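Local coordinates for protein FI20010p1 (Drosophila melanogaster, PDB 7CFB) that probably acts as a Tudor-domain scaffold (Krimper, first extended Tudor module) in assembling the piRNA amplification complex for gene silencing, at residues A42-P45 and I49-A52; A55-D58 and C63-V66; D32-I37 and Q155-D160; S73-K78 and R82-Q87. All blocks are in the same frame, centred on the assembly; numbering follows the deposited sequence.

Interaction 1: A42-P45 and I49-A52; sequences AAFP and IVTA
Phe44 and Val50 mesh as ring against methyl: CG2 of Val50 sits 3.6 Å from CD2 of the phenylalanine ring and nearly as close to CE2, a slanting approach on that flank of the ring. Further along the same flank, CB of Ala52 lies at the edge, in the ring plane, 3.7 Å from CE2 of Phe44. The strand thus offers two bumps, and CE2 of the ring sits in the notch between Val50 CG2 and Ala52 CB. The ring reaches them because CG of Phe44 lies beside the backbone N and anti to the carbonyl carbon (chi1 -59°), which lifts it off the loop. The other branch of Val50 turns back toward the loop, where CG1 meets Pro45 CD more loosely at 4.2 Å. No hydrogen bond joins the two segments. Outside them, Phe44 O accepts a hydrogen bond from ND2 of Asn184, which ties the loop to strand 176-184. The loop between helix 30-36 and strand 49-57 in this way folds back on the start of that strand, with the ring also packed on Val66 of strand 64-67 and Val50 on Ile179 and Val181 of strand 176-184.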
loop_
_atom_site.group_PDB
_atom_site.type_symbol
_atom_site.label_atom_id
_atom_site.label_comp_id
_atom_site.label_asym_id
_atom_site.label_seq_id
_atom_site.Cartn_x
_atom_site.Cartn_y
_atom_site.Cartn_z
ATOM N N ALA A 42 3.354 -12.716 11.123
ATOM C CA ALA A 42 4.345 -13.802 11.296
ATOM C C ALA A 42 5.674 -13.498 10.585
ATOM O O ALA A 42 6.658 -14.048 10.971
ATOM C CB ALA A 42 3.772 -15.108 10.850
ATOM N N ALA A 43 5.676 -12.641 9.566
ATOM C CA ALA A 43 6.857 -12.187 8.802
ATOM C C ALA A 43 7.812 -11.308 9.636
ATOM O O ALA A 43 8.906 -11.102 9.198
ATOM C CB ALA A 43 6.387 -11.491 7.559
ATOM N N PHE A 44 7.386 -10.778 10.773
ATOM C CA PHE A 44 8.253 -9.906 11.596
ATOM C C PHE A 44 8.347 -10.431 13.033
ATOM O O PHE A 44 7.750 -9.886 13.916
ATOM C CB PHE A 44 7.739 -8.476 11.506
ATOM C CG PHE A 44 7.705 -7.932 10.109
ATOM C CD1 PHE A 44 6.618 -8.146 9.301
ATOM C CD2 PHE A 44 8.772 -7.239 9.594
ATOM C CE1 PHE A 44 6.578 -7.633 8.023
ATOM C CE2 PHE A 44 8.735 -6.738 8.312
ATOM C CZ PHE A 44 7.637 -6.938 7.530
ATOM N N PRO A 45 9.105 -11.507 13.246
ATOM C CA PRO A 45 9.255 -12.066 14.546
ATOM C C PRO A 45 10.006 -11.129 15.484
ATOM O O PRO A 45 11.014 -10.641 15.159
ATOM C CB PRO A 45 10.092 -13.329 14.366
ATOM C CG PRO A 45 10.265 -13.501 12.900
ATOM C CD PRO A 45 9.827 -12.222 12.242
ATOM N N ILE A 49 16.366 -9.702 13.676
ATOM C CA ILE A 49 16.615 -8.646 12.668
ATOM C C ILE A 49 16.033 -9.177 11.364
ATOM O O ILE A 49 16.368 -10.273 11.018
ATOM C CB ILE A 49 18.107 -8.334 12.525
ATOM C CG1 ILE A 49 18.741 -7.946 13.857
ATOM C CG2 ILE A 49 18.329 -7.268 11.483
ATOM C CD1 ILE A 49 20.202 -7.771 13.773
ATOM N N VAL A 50 15.199 -8.399 10.693
ATOM C CA VAL A 50 14.567 -8.857 9.432
ATOM C C VAL A 50 14.812 -7.848 8.313
ATOM O O VAL A 50 14.967 -6.669 8.592
ATOM C CB VAL A 50 13.066 -9.151 9.615
ATOM C CG1 VAL A 50 12.698 -9.444 11.050
ATOM C CG2 VAL A 50 12.203 -8.040 9.086
ATOM N N THR A 51 14.851 -8.351 7.092
ATOM C CA THR A 51 14.996 -7.543 5.875
ATOM C C THR A 51 13.595 -7.246 5.337
ATOM O O THR A 51 12.796 -8.169 5.187
ATOM C CB THR A 51 15.842 -8.284 4.841
ATOM O OG1 THR A 51 17.033 -8.707 5.488
ATOM C CG2 THR A 51 16.193 -7.427 3.649
ATOM N N ALA A 52 13.307 -5.970 5.133
ATOM C CA ALA A 52 12.010 -5.541 4.594
ATOM C C ALA A 52 12.185 -4.232 3.839
ATOM O O ALA A 52 13.115 -3.531 4.086
ATOM C CB ALA A 52 11.023 -5.373 5.699
#

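Interaction 2: A55-D58 and C63-V66; sequences ASVD and CAYV
Strands 55-57 and 64-66 run antiparallel, their axes 4.7 Å apart at closest approach and 166° between their directions. Tyr65 N donates to Ser56 O at 3.0 Å, and nearer the turn Asp58 N reaches Cys63 O at 3.1 Å, lying in the carbonyl plane. At the other end the bond from Ala55 N to Tyr65 O is 2.8 Å long but bent, with 130° at the hydrogen and the donor tilted 32° from the carbonyl plane. That distortion belongs to a classic beta bulge: Ala55 and Ser56 both stand opposite Tyr65, one extra residue in strand 49-57, within the beta hairpin it forms with strand 64-67. At the bulge Ala55 takes up a helix-like backbone conformation, and its CB lies 4.0 Å from Tyr65 CB. Ser56 OG, on the same face of the sheet as Tyr65, lies obliquely to the ring, 3.5 Å from CD1 of Tyr65, and is hydrogen-bonded to Phe130 O. On the other face Val57 and Ala64 form a non-hydrogen-bonded pair, with Val57 CG2 touching Ala64 CB at 4.1 Å. Asp58 CB rests on Cys63 O, and its carboxylate OD1 is hydrogen-bonded to Thr60 OG1, inside the turn.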
loop_
_atom_site.group_PDB
_atom_site.type_symbol
_atom_site.label_atom_id
_atom_site.label_comp_id
_atom_site.label_asym_id
_atom_site.label_seq_id
_atom_site.Cartn_x
_atom_site.Cartn_y
_atom_site.Cartn_z
ATOM N N ALA A 55 8.265 0.713 3.035
ATOM C CA ALA A 55 7.151 1.022 2.120
ATOM C C ALA A 55 6.863 2.517 2.053
ATOM O O ALA A 55 6.777 3.027 0.992
ATOM C CB ALA A 55 5.948 0.254 2.556
ATOM N N SER A 56 6.773 3.163 3.192
ATOM C CA SER A 56 6.478 4.604 3.225
ATOM C C SER A 56 6.871 5.155 4.585
ATOM O O SER A 56 6.945 4.405 5.536
ATOM C CB SER A 56 5.035 4.882 2.941
ATOM O OG SER A 56 4.196 4.230 3.846
ATOM N N VAL A 57 7.144 6.434 4.640
ATOM C CA VAL A 57 7.445 7.053 5.948
ATOM C C VAL A 57 6.456 8.199 6.021
ATOM O O VAL A 57 6.494 9.028 5.161
ATOM C CB VAL A 57 8.914 7.483 6.010
ATOM C CG1 VAL A 57 9.149 8.599 7.000
ATOM C CG2 VAL A 57 9.804 6.305 6.315
ATOM N N ASP A 58 5.518 8.142 6.938
ATOM C CA ASP A 58 4.515 9.221 6.967
ATOM C C ASP A 58 4.971 10.195 8.041
ATOM O O ASP A 58 4.533 10.049 9.170
ATOM C CB ASP A 58 3.127 8.655 7.239
ATOM C CG ASP A 58 2.053 9.712 7.284
ATOM O OD1 ASP A 58 2.393 10.867 7.119
ATOM O OD2 ASP A 58 0.897 9.354 7.471
ATOM N N CYS A 63 4.472 7.486 12.168
ATOM C CA CYS A 63 4.708 6.059 11.866
ATOM C C CYS A 63 5.188 5.824 10.434
ATOM O O CYS A 63 4.961 6.653 9.583
ATOM C CB CYS A 63 3.396 5.312 11.920
ATOM S SG CYS A 63 2.572 5.497 10.330
ATOM N N ALA A 64 5.838 4.683 10.248
ATOM C CA ALA A 64 6.391 4.177 8.983
ATOM C C ALA A 64 5.737 2.836 8.645
ATOM O O ALA A 64 4.952 2.351 9.418
ATOM C CB ALA A 64 7.868 4.032 9.087
ATOM N N TYR A 65 5.986 2.346 7.447
ATOM C CA TYR A 65 5.431 1.052 6.994
ATOM C C TYR A 65 6.533 0.187 6.387
ATOM O O TYR A 65 7.331 0.683 5.636
ATOM C CB TYR A 65 4.273 1.292 6.039
ATOM C CG TYR A 65 3.027 1.832 6.677
ATOM C CD1 TYR A 65 2.856 3.185 6.874
ATOM C CD2 TYR A 65 2.011 0.990 7.068
ATOM C CE1 TYR A 65 1.715 3.689 7.455
ATOM C CE2 TYR A 65 0.860 1.474 7.645
ATOM C CZ TYR A 65 0.713 2.829 7.840
ATOM O OH TYR A 65 -0.402 3.313 8.411
ATOM N N VAL A 66 6.533 -1.093 6.731
ATOM C CA VAL A 66 7.518 -2.058 6.183
ATOM C C VAL A 66 6.769 -3.175 5.466
ATOM O O VAL A 66 5.674 -3.490 5.876
ATOM C CB VAL A 66 8.499 -2.587 7.236
ATOM C CG1 VAL A 66 9.405 -1.493 7.742
ATOM C CG2 VAL A 66 7.795 -3.274 8.375
#

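Interaction 3: D32-I37 and Q155-D160; sequences DIYNQI and QAIRCD
Tyr34 projects from helix 30-36 and brings the phenol end of its ring against Ile157 and Arg158, where CB of Arg158 comes obliquely to within 3.5 Å of CZ of Tyr34. The ring gets there because CG leaves the helix anti to the backbone nitrogen (chi1 175°), carrying the hydroxyl out to the strand. There Arg158 N donates to Tyr34 OH, 2.8 Å away and nearly straight, with 164° at the hydrogen. Beside this bond the ring has further neighbours: Ala156 O lies at its edge, near its plane, 3.7 Å from CE1 of Tyr34, and Ile157 CG2 stands 3.8 Å from the hydroxyl oxygen OH of Tyr34. Arg158 touches the phenol with its first methylene; beyond CG its extended chain leads away, and the guanidinium plane is turned 68° from that of the ring. That group is engaged elsewhere, NH2 making a salt bridge with OD2 of Asp61 and a weak hydrogen bond with OH of Tyr65. Tyr34 also has a second polar link, from its hydroxyl to Ser187 O, while Lys39 makes a cation-pi contact with its ring. Ser187 O is a backbone carbonyl and can only accept, so the phenol gives its proton there while its oxygen accepts from Arg158 N. One buried hydroxyl, donor and acceptor at once, ties helix 30-36 to two backbone positions, and the two bonds restrict where the phenol end can sit.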
loop_
_atom_site.group_PDB
_atom_site.type_symbol
_atom_site.label_atom_id
_atom_site.label_comp_id
_atom_site.label_asym_id
_atom_site.label_seq_id
_atom_site.Cartn_x
_atom_site.Cartn_y
_atom_site.Cartn_z
ATOM N N ASP A 32 -9.073 2.199 11.458
ATOM C CA ASP A 32 -9.943 1.011 11.384
ATOM C C ASP A 32 -9.675 0.200 10.122
ATOM O O ASP A 32 -9.512 -0.961 10.273
ATOM C CB ASP A 32 -11.422 1.366 11.494
ATOM C CG ASP A 32 -11.863 1.819 12.873
ATOM O OD1 ASP A 32 -11.110 1.632 13.804
ATOM O OD2 ASP A 32 -12.942 2.378 12.976
ATOM N N ILE A 33 -9.526 0.832 8.957
ATOM C CA ILE A 33 -9.339 0.084 7.676
ATOM C C ILE A 33 -8.055 -0.737 7.747
ATOM O O ILE A 33 -8.085 -1.854 7.354
ATOM C CB ILE A 33 -9.440 0.978 6.425
ATOM C CG1 ILE A 33 -9.427 0.166 5.130
ATOM C CG2 ILE A 33 -8.365 2.032 6.399
ATOM C CD1 ILE A 33 -10.487 -0.852 5.037
ATOM N N TYR A 34 -7.010 -0.189 8.339
ATOM C CA TYR A 34 -5.743 -0.917 8.538
ATOM C C TYR A 34 -5.992 -2.162 9.386
ATOM O O TYR A 34 -5.447 -3.172 9.065
ATOM C CB TYR A 34 -4.751 -0.046 9.293
ATOM C CG TYR A 34 -3.492 -0.783 9.625
ATOM C CD1 TYR A 34 -2.551 -1.005 8.652
ATOM C CD2 TYR A 34 -3.282 -1.321 10.871
ATOM C CE1 TYR A 34 -1.398 -1.704 8.908
ATOM C CE2 TYR A 34 -2.124 -2.000 11.151
ATOM C CZ TYR A 34 -1.171 -2.190 10.175
ATOM O OH TYR A 34 -0.039 -2.878 10.437
ATOM N N ASN A 35 -6.798 -2.046 10.433
ATOM C CA ASN A 35 -7.174 -3.177 11.317
ATOM C C ASN A 35 -8.025 -4.214 10.589
ATOM O O ASN A 35 -7.940 -5.325 10.963
ATOM C CB ASN A 35 -7.749 -2.714 12.653
ATOM C CG ASN A 35 -6.708 -2.027 13.496
ATOM O OD1 ASN A 35 -5.561 -2.404 13.499
ATOM N ND2 ASN A 35 -7.098 -1.006 14.215
ATOM N N GLN A 36 -8.886 -3.811 9.659
ATOM C CA GLN A 36 -9.787 -4.795 9.016
ATOM C C GLN A 36 -9.116 -5.620 7.925
ATOM O O GLN A 36 -9.629 -6.667 7.660
ATOM C CB GLN A 36 -10.979 -4.195 8.279
ATOM C CG GLN A 36 -11.596 -2.971 8.897
ATOM C CD GLN A 36 -12.372 -3.236 10.154
ATOM O OE1 GLN A 36 -11.829 -3.666 11.158
ATOM N NE2 GLN A 36 -13.647 -2.922 10.117
ATOM N N ILE A 37 -8.054 -5.123 7.282
ATOM C CA ILE A 37 -7.425 -5.871 6.147
ATOM C C ILE A 37 -6.534 -7.007 6.668
ATOM O O ILE A 37 -5.980 -6.856 7.775
ATOM C CB ILE A 37 -6.642 -4.910 5.227
ATOM C CG1 ILE A 37 -5.489 -4.228 5.968
ATOM C CG2 ILE A 37 -7.577 -3.898 4.584
ATOM C CD1 ILE A 37 -4.922 -3.028 5.247
ATOM N N GLN A 155 0.680 -5.997 2.153
ATOM C CA GLN A 155 2.141 -5.951 2.329
ATOM C C GLN A 155 2.563 -4.943 3.399
ATOM O O GLN A 155 3.502 -5.213 4.095
ATOM C CB GLN A 155 2.815 -5.703 0.985
ATOM C CG GLN A 155 2.595 -6.851 0.016
ATOM C CD GLN A 155 3.193 -8.117 0.562
ATOM O OE1 GLN A 155 4.381 -8.217 0.732
ATOM N NE2 GLN A 155 2.366 -9.086 0.854
ATOM N N ALA A 156 1.877 -3.814 3.479
ATOM C CA ALA A 156 2.341 -2.726 4.360
ATOM C C ALA A 156 1.966 -2.937 5.824
ATOM O O ALA A 156 0.816 -2.885 6.149
ATOM C CB ALA A 156 1.884 -1.405 3.829
ATOM N N ILE A 157 2.982 -3.086 6.658
ATOM C CA ILE A 157 2.795 -3.289 8.120
ATOM C C ILE A 157 3.186 -2.007 8.861
ATOM O O ILE A 157 4.281 -1.548 8.689
ATOM C CB ILE A 157 3.582 -4.502 8.634
ATOM C CG1 ILE A 157 3.309 -5.765 7.829
ATOM C CG2 ILE A 157 3.300 -4.703 10.100
ATOM C CD1 ILE A 157 1.885 -6.179 7.842
ATOM N N ARG A 158 2.281 -1.492 9.676
ATOM C CA ARG A 158 2.522 -0.253 10.449
ATOM C C ARG A 158 3.671 -0.512 11.413
ATOM O O ARG A 158 3.717 -1.553 12.007
ATOM C CB ARG A 158 1.235 0.181 11.146
ATOM C CG ARG A 158 1.257 1.584 11.718
ATOM C CD ARG A 158 -0.117 2.112 12.069
ATOM N NE ARG A 158 0.090 3.236 12.957
ATOM C CZ ARG A 158 -0.045 4.512 12.641
ATOM N NH1 ARG A 158 0.201 5.434 13.547
ATOM N NH2 ARG A 158 -0.421 4.874 11.433
ATOM N N CYS A 159 4.572 0.441 11.497
ATOM C CA CYS A 159 5.788 0.290 12.297
ATOM C C CYS A 159 6.201 1.608 12.949
ATOM O O CYS A 159 6.393 2.574 12.249
ATOM C CB CYS A 159 6.884 -0.140 11.338
ATOM S SG CYS A 159 8.421 -0.633 12.129
ATOM N N ASP A 160 6.405 1.573 14.254
ATOM C CA ASP A 160 6.942 2.729 14.995
ATOM C C ASP A 160 8.453 2.553 14.951
ATOM O O ASP A 160 8.942 1.623 15.543
ATOM C CB ASP A 160 6.334 2.779 16.396
ATOM C CG ASP A 160 6.969 3.792 17.333
ATOM O OD1 ASP A 160 7.878 4.496 16.907
ATOM O OD2 ASP A 160 6.548 3.849 18.478
#

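Interaction 4: S73-K78 and R82-Q87; sequences SDRIKK and RQLPLQ
Leu84 comes against the flank of helix 74-80 from the returning chain, its isobutyl group crossing the Lys78 side chain at a slant. Leu84 CG meets CB of Lys78 at 3.8 Å, and its CD2 lies beside CD of the same lysine, so the aliphatic part of Lys78 does the packing. Beyond it the lysine chain leads away from Leu84, bent at its last torsion (chi4 -35°), and NZ of Lys78 forms a salt bridge with OD2 of Asp74, one turn earlier, at 3.2 Å; as a hydrogen bond it is weak. The other branch of the leucine, CD1, points at Arg75, whose side chain crosses it at about a right angle and brings NH1 within 3.5 Å of Leu84 CD1. Bends at chi2 and chi3 turn the guanidinium toward the leucine, while NE of Arg75 is held in a salt bridge with Asp148 of helix 147-150. Gln83 lies across Lys78 at about a right angle too, its extended chain placing OE1 3.6 Å from CG of Lys78. Leu84 also touches Ile149 of helix 147-150 and Val79. In the backbone, Gln83 N donates to Lys78 O at 2.9 Å. Arg82, with positive phi (61°), is the residue that turns the chain back; together with a bond from Arg82 N to Val79 O, this makes the Schellman motif that closes helix 74-80, here followed by Leu84 folding onto the helix within the first tudor domain of Krimper.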
loop_
_atom_site.group_PDB
_atom_site.type_symbol
_atom_site.label_atom_id
_atom_site.label_comp_id
_atom_site.label_asym_id
_atom_site.label_seq_id
_atom_site.Cartn_x
_atom_site.Cartn_y
_atom_site.Cartn_z
ATOM N N SER A 73 3.998 -13.125 -2.407
ATOM C CA SER A 73 3.378 -11.881 -2.921
ATOM C C SER A 73 3.599 -11.752 -4.436
ATOM O O SER A 73 3.197 -10.753 -4.990
ATOM C CB SER A 73 3.940 -10.694 -2.201
ATOM O OG SER A 73 5.245 -10.411 -2.616
ATOM N N ASP A 74 4.123 -12.783 -5.087
ATOM C CA ASP A 74 4.498 -12.693 -6.517
ATOM C C ASP A 74 3.320 -12.259 -7.393
ATOM O O ASP A 74 3.551 -11.440 -8.250
ATOM C CB ASP A 74 5.101 -14.005 -7.014
ATOM C CG ASP A 74 5.705 -13.902 -8.397
ATOM O OD1 ASP A 74 6.803 -13.396 -8.498
ATOM O OD2 ASP A 74 5.038 -14.289 -9.357
ATOM N N ARG A 75 2.115 -12.727 -7.135
ATOM C CA ARG A 75 0.965 -12.331 -7.984
ATOM C C ARG A 75 0.719 -10.820 -7.897
ATOM O O ARG A 75 0.345 -10.259 -8.899
ATOM C CB ARG A 75 -0.260 -13.177 -7.681
ATOM C CG ARG A 75 -0.071 -14.642 -8.024
ATOM C CD ARG A 75 -0.585 -14.988 -9.395
ATOM N NE ARG A 75 -2.016 -15.024 -9.459
ATOM C CZ ARG A 75 -2.682 -15.072 -10.581
ATOM N NH1 ARG A 75 -2.020 -15.058 -11.712
ATOM N NH2 ARG A 75 -3.990 -15.130 -10.578
ATOM N N ILE A 76 0.876 -10.227 -6.714
ATOM C CA ILE A 76 0.696 -8.761 -6.548
ATOM C C ILE A 76 1.769 -8.069 -7.377
ATOM O O ILE A 76 1.445 -7.152 -8.073
ATOM C CB ILE A 76 0.784 -8.339 -5.077
ATOM C CG1 ILE A 76 -0.217 -9.081 -4.195
ATOM C CG2 ILE A 76 0.677 -6.832 -4.955
ATOM C CD1 ILE A 76 0.158 -9.086 -2.745
ATOM N N LYS A 77 2.990 -8.578 -7.331
ATOM C CA LYS A 77 4.107 -7.981 -8.096
ATOM C C LYS A 77 3.784 -8.029 -9.592
ATOM O O LYS A 77 4.002 -7.060 -10.253
ATOM C CB LYS A 77 5.396 -8.731 -7.783
ATOM C CG LYS A 77 5.814 -8.744 -6.325
ATOM C CD LYS A 77 7.215 -9.231 -6.145
ATOM C CE LYS A 77 7.386 -10.247 -5.041
ATOM N NZ LYS A 77 8.794 -10.371 -4.620
ATOM N N LYS A 78 3.231 -9.138 -10.066
ATOM C CA LYS A 78 2.869 -9.289 -11.493
ATOM C C LYS A 78 1.802 -8.266 -11.875
ATOM O O LYS A 78 1.893 -7.734 -12.946
ATOM C CB LYS A 78 2.397 -10.707 -11.784
ATOM C CG LYS A 78 3.480 -11.737 -12.002
ATOM C CD LYS A 78 2.882 -13.034 -12.487
ATOM C CE LYS A 78 3.762 -14.251 -12.321
ATOM N NZ LYS A 78 5.196 -13.944 -12.510
ATOM N N ARG A 82 2.162 -4.718 -14.506
ATOM C CA ARG A 82 1.249 -4.858 -15.658
ATOM C C ARG A 82 1.577 -6.118 -16.454
ATOM O O ARG A 82 1.488 -6.064 -17.642
ATOM C CB ARG A 82 1.256 -3.579 -16.499
ATOM C CG ARG A 82 0.687 -2.373 -15.777
ATOM C CD ARG A 82 0.037 -1.344 -16.662
ATOM N NE ARG A 82 -1.271 -1.759 -17.088
ATOM C CZ ARG A 82 -2.022 -1.101 -17.945
ATOM N NH1 ARG A 82 -1.594 0.026 -18.464
ATOM N NH2 ARG A 82 -3.212 -1.558 -18.257
ATOM N N GLN A 83 1.949 -7.192 -15.770
ATOM C CA GLN A 83 2.271 -8.486 -16.398
ATOM C C GLN A 83 1.023 -9.369 -16.437
ATOM O O GLN A 83 1.137 -10.452 -16.940
ATOM C CB GLN A 83 3.451 -9.146 -15.687
ATOM C CG GLN A 83 4.744 -8.365 -15.802
ATOM C CD GLN A 83 5.841 -8.908 -14.926
ATOM O OE1 GLN A 83 5.649 -9.813 -14.142
ATOM N NE2 GLN A 83 7.014 -8.329 -15.029
ATOM N N LEU A 84 -0.096 -8.931 -15.860
ATOM C CA LEU A 84 -1.364 -9.707 -15.906
ATOM C C LEU A 84 -2.513 -8.809 -16.331
ATOM O O LEU A 84 -2.657 -7.770 -15.770
ATOM C CB LEU A 84 -1.720 -10.300 -14.546
ATOM C CG LEU A 84 -0.749 -11.261 -13.881
ATOM C CD1 LEU A 84 -1.341 -11.722 -12.576
ATOM C CD2 LEU A 84 -0.477 -12.465 -14.749
ATOM N N PRO A 85 -3.340 -9.187 -17.315
ATOM C CA PRO A 85 -4.499 -8.399 -17.661
ATOM C C PRO A 85 -5.558 -8.495 -16.557
ATOM O O PRO A 85 -5.636 -9.484 -15.922
ATOM C CB PRO A 85 -4.998 -9.037 -18.956
ATOM C CG PRO A 85 -4.454 -10.410 -18.919
ATOM C CD PRO A 85 -3.153 -10.328 -18.167
ATOM N N LEU A 86 -6.340 -7.443 -16.386
ATOM C CA LEU A 86 -7.403 -7.411 -15.363
ATOM C C LEU A 86 -8.678 -6.859 -15.986
ATOM O O LEU A 86 -8.598 -6.137 -16.915
ATOM C CB LEU A 86 -6.968 -6.506 -14.211
ATOM C CG LEU A 86 -5.788 -6.954 -13.364
ATOM C CD1 LEU A 86 -5.467 -5.886 -12.349
ATOM C CD2 LEU A 86 -6.102 -8.244 -12.653
ATOM N N GLN A 87 -9.815 -7.242 -15.448
ATOM C CA GLN A 87 -11.100 -6.737 -15.942
ATOM C C GLN A 87 -11.296 -5.322 -15.403
ATOM O O GLN A 87 -11.326 -5.155 -14.218
ATOM C CB GLN A 87 -12.190 -7.657 -15.415
ATOM C CG GLN A 87 -13.594 -7.167 -15.668
ATOM C CD GLN A 87 -13.915 -7.191 -17.137
ATOM O OE1 GLN A 87 -13.831 -6.193 -17.826
ATOM N NE2 GLN A 87 -14.282 -8.352 -17.622
#

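In the fold
From the N terminus, helix 30-36 opens interaction 3, whose partner strand arrives only 118 residues later; the other three contacts all fall within that long loop, in series, and none cross. Interaction 1 closes the short turn into strand 49-57, interaction 2 the hairpin that follows, and interaction 4 the end of helix 74-80. Interactions 1, 2 and 3 meet in one sheet: Phe44 of interaction 1 also reaches Ile157 of interaction 3, and strand 64-67 pairs with strands 49-57 and 157-161. Interaction 4 lies across the chain's centre from interactions 2 and 3, its centre about 22 Å from that of interaction 3, yet Gln155 packs on Ser73 and Ile76 and links the two regions.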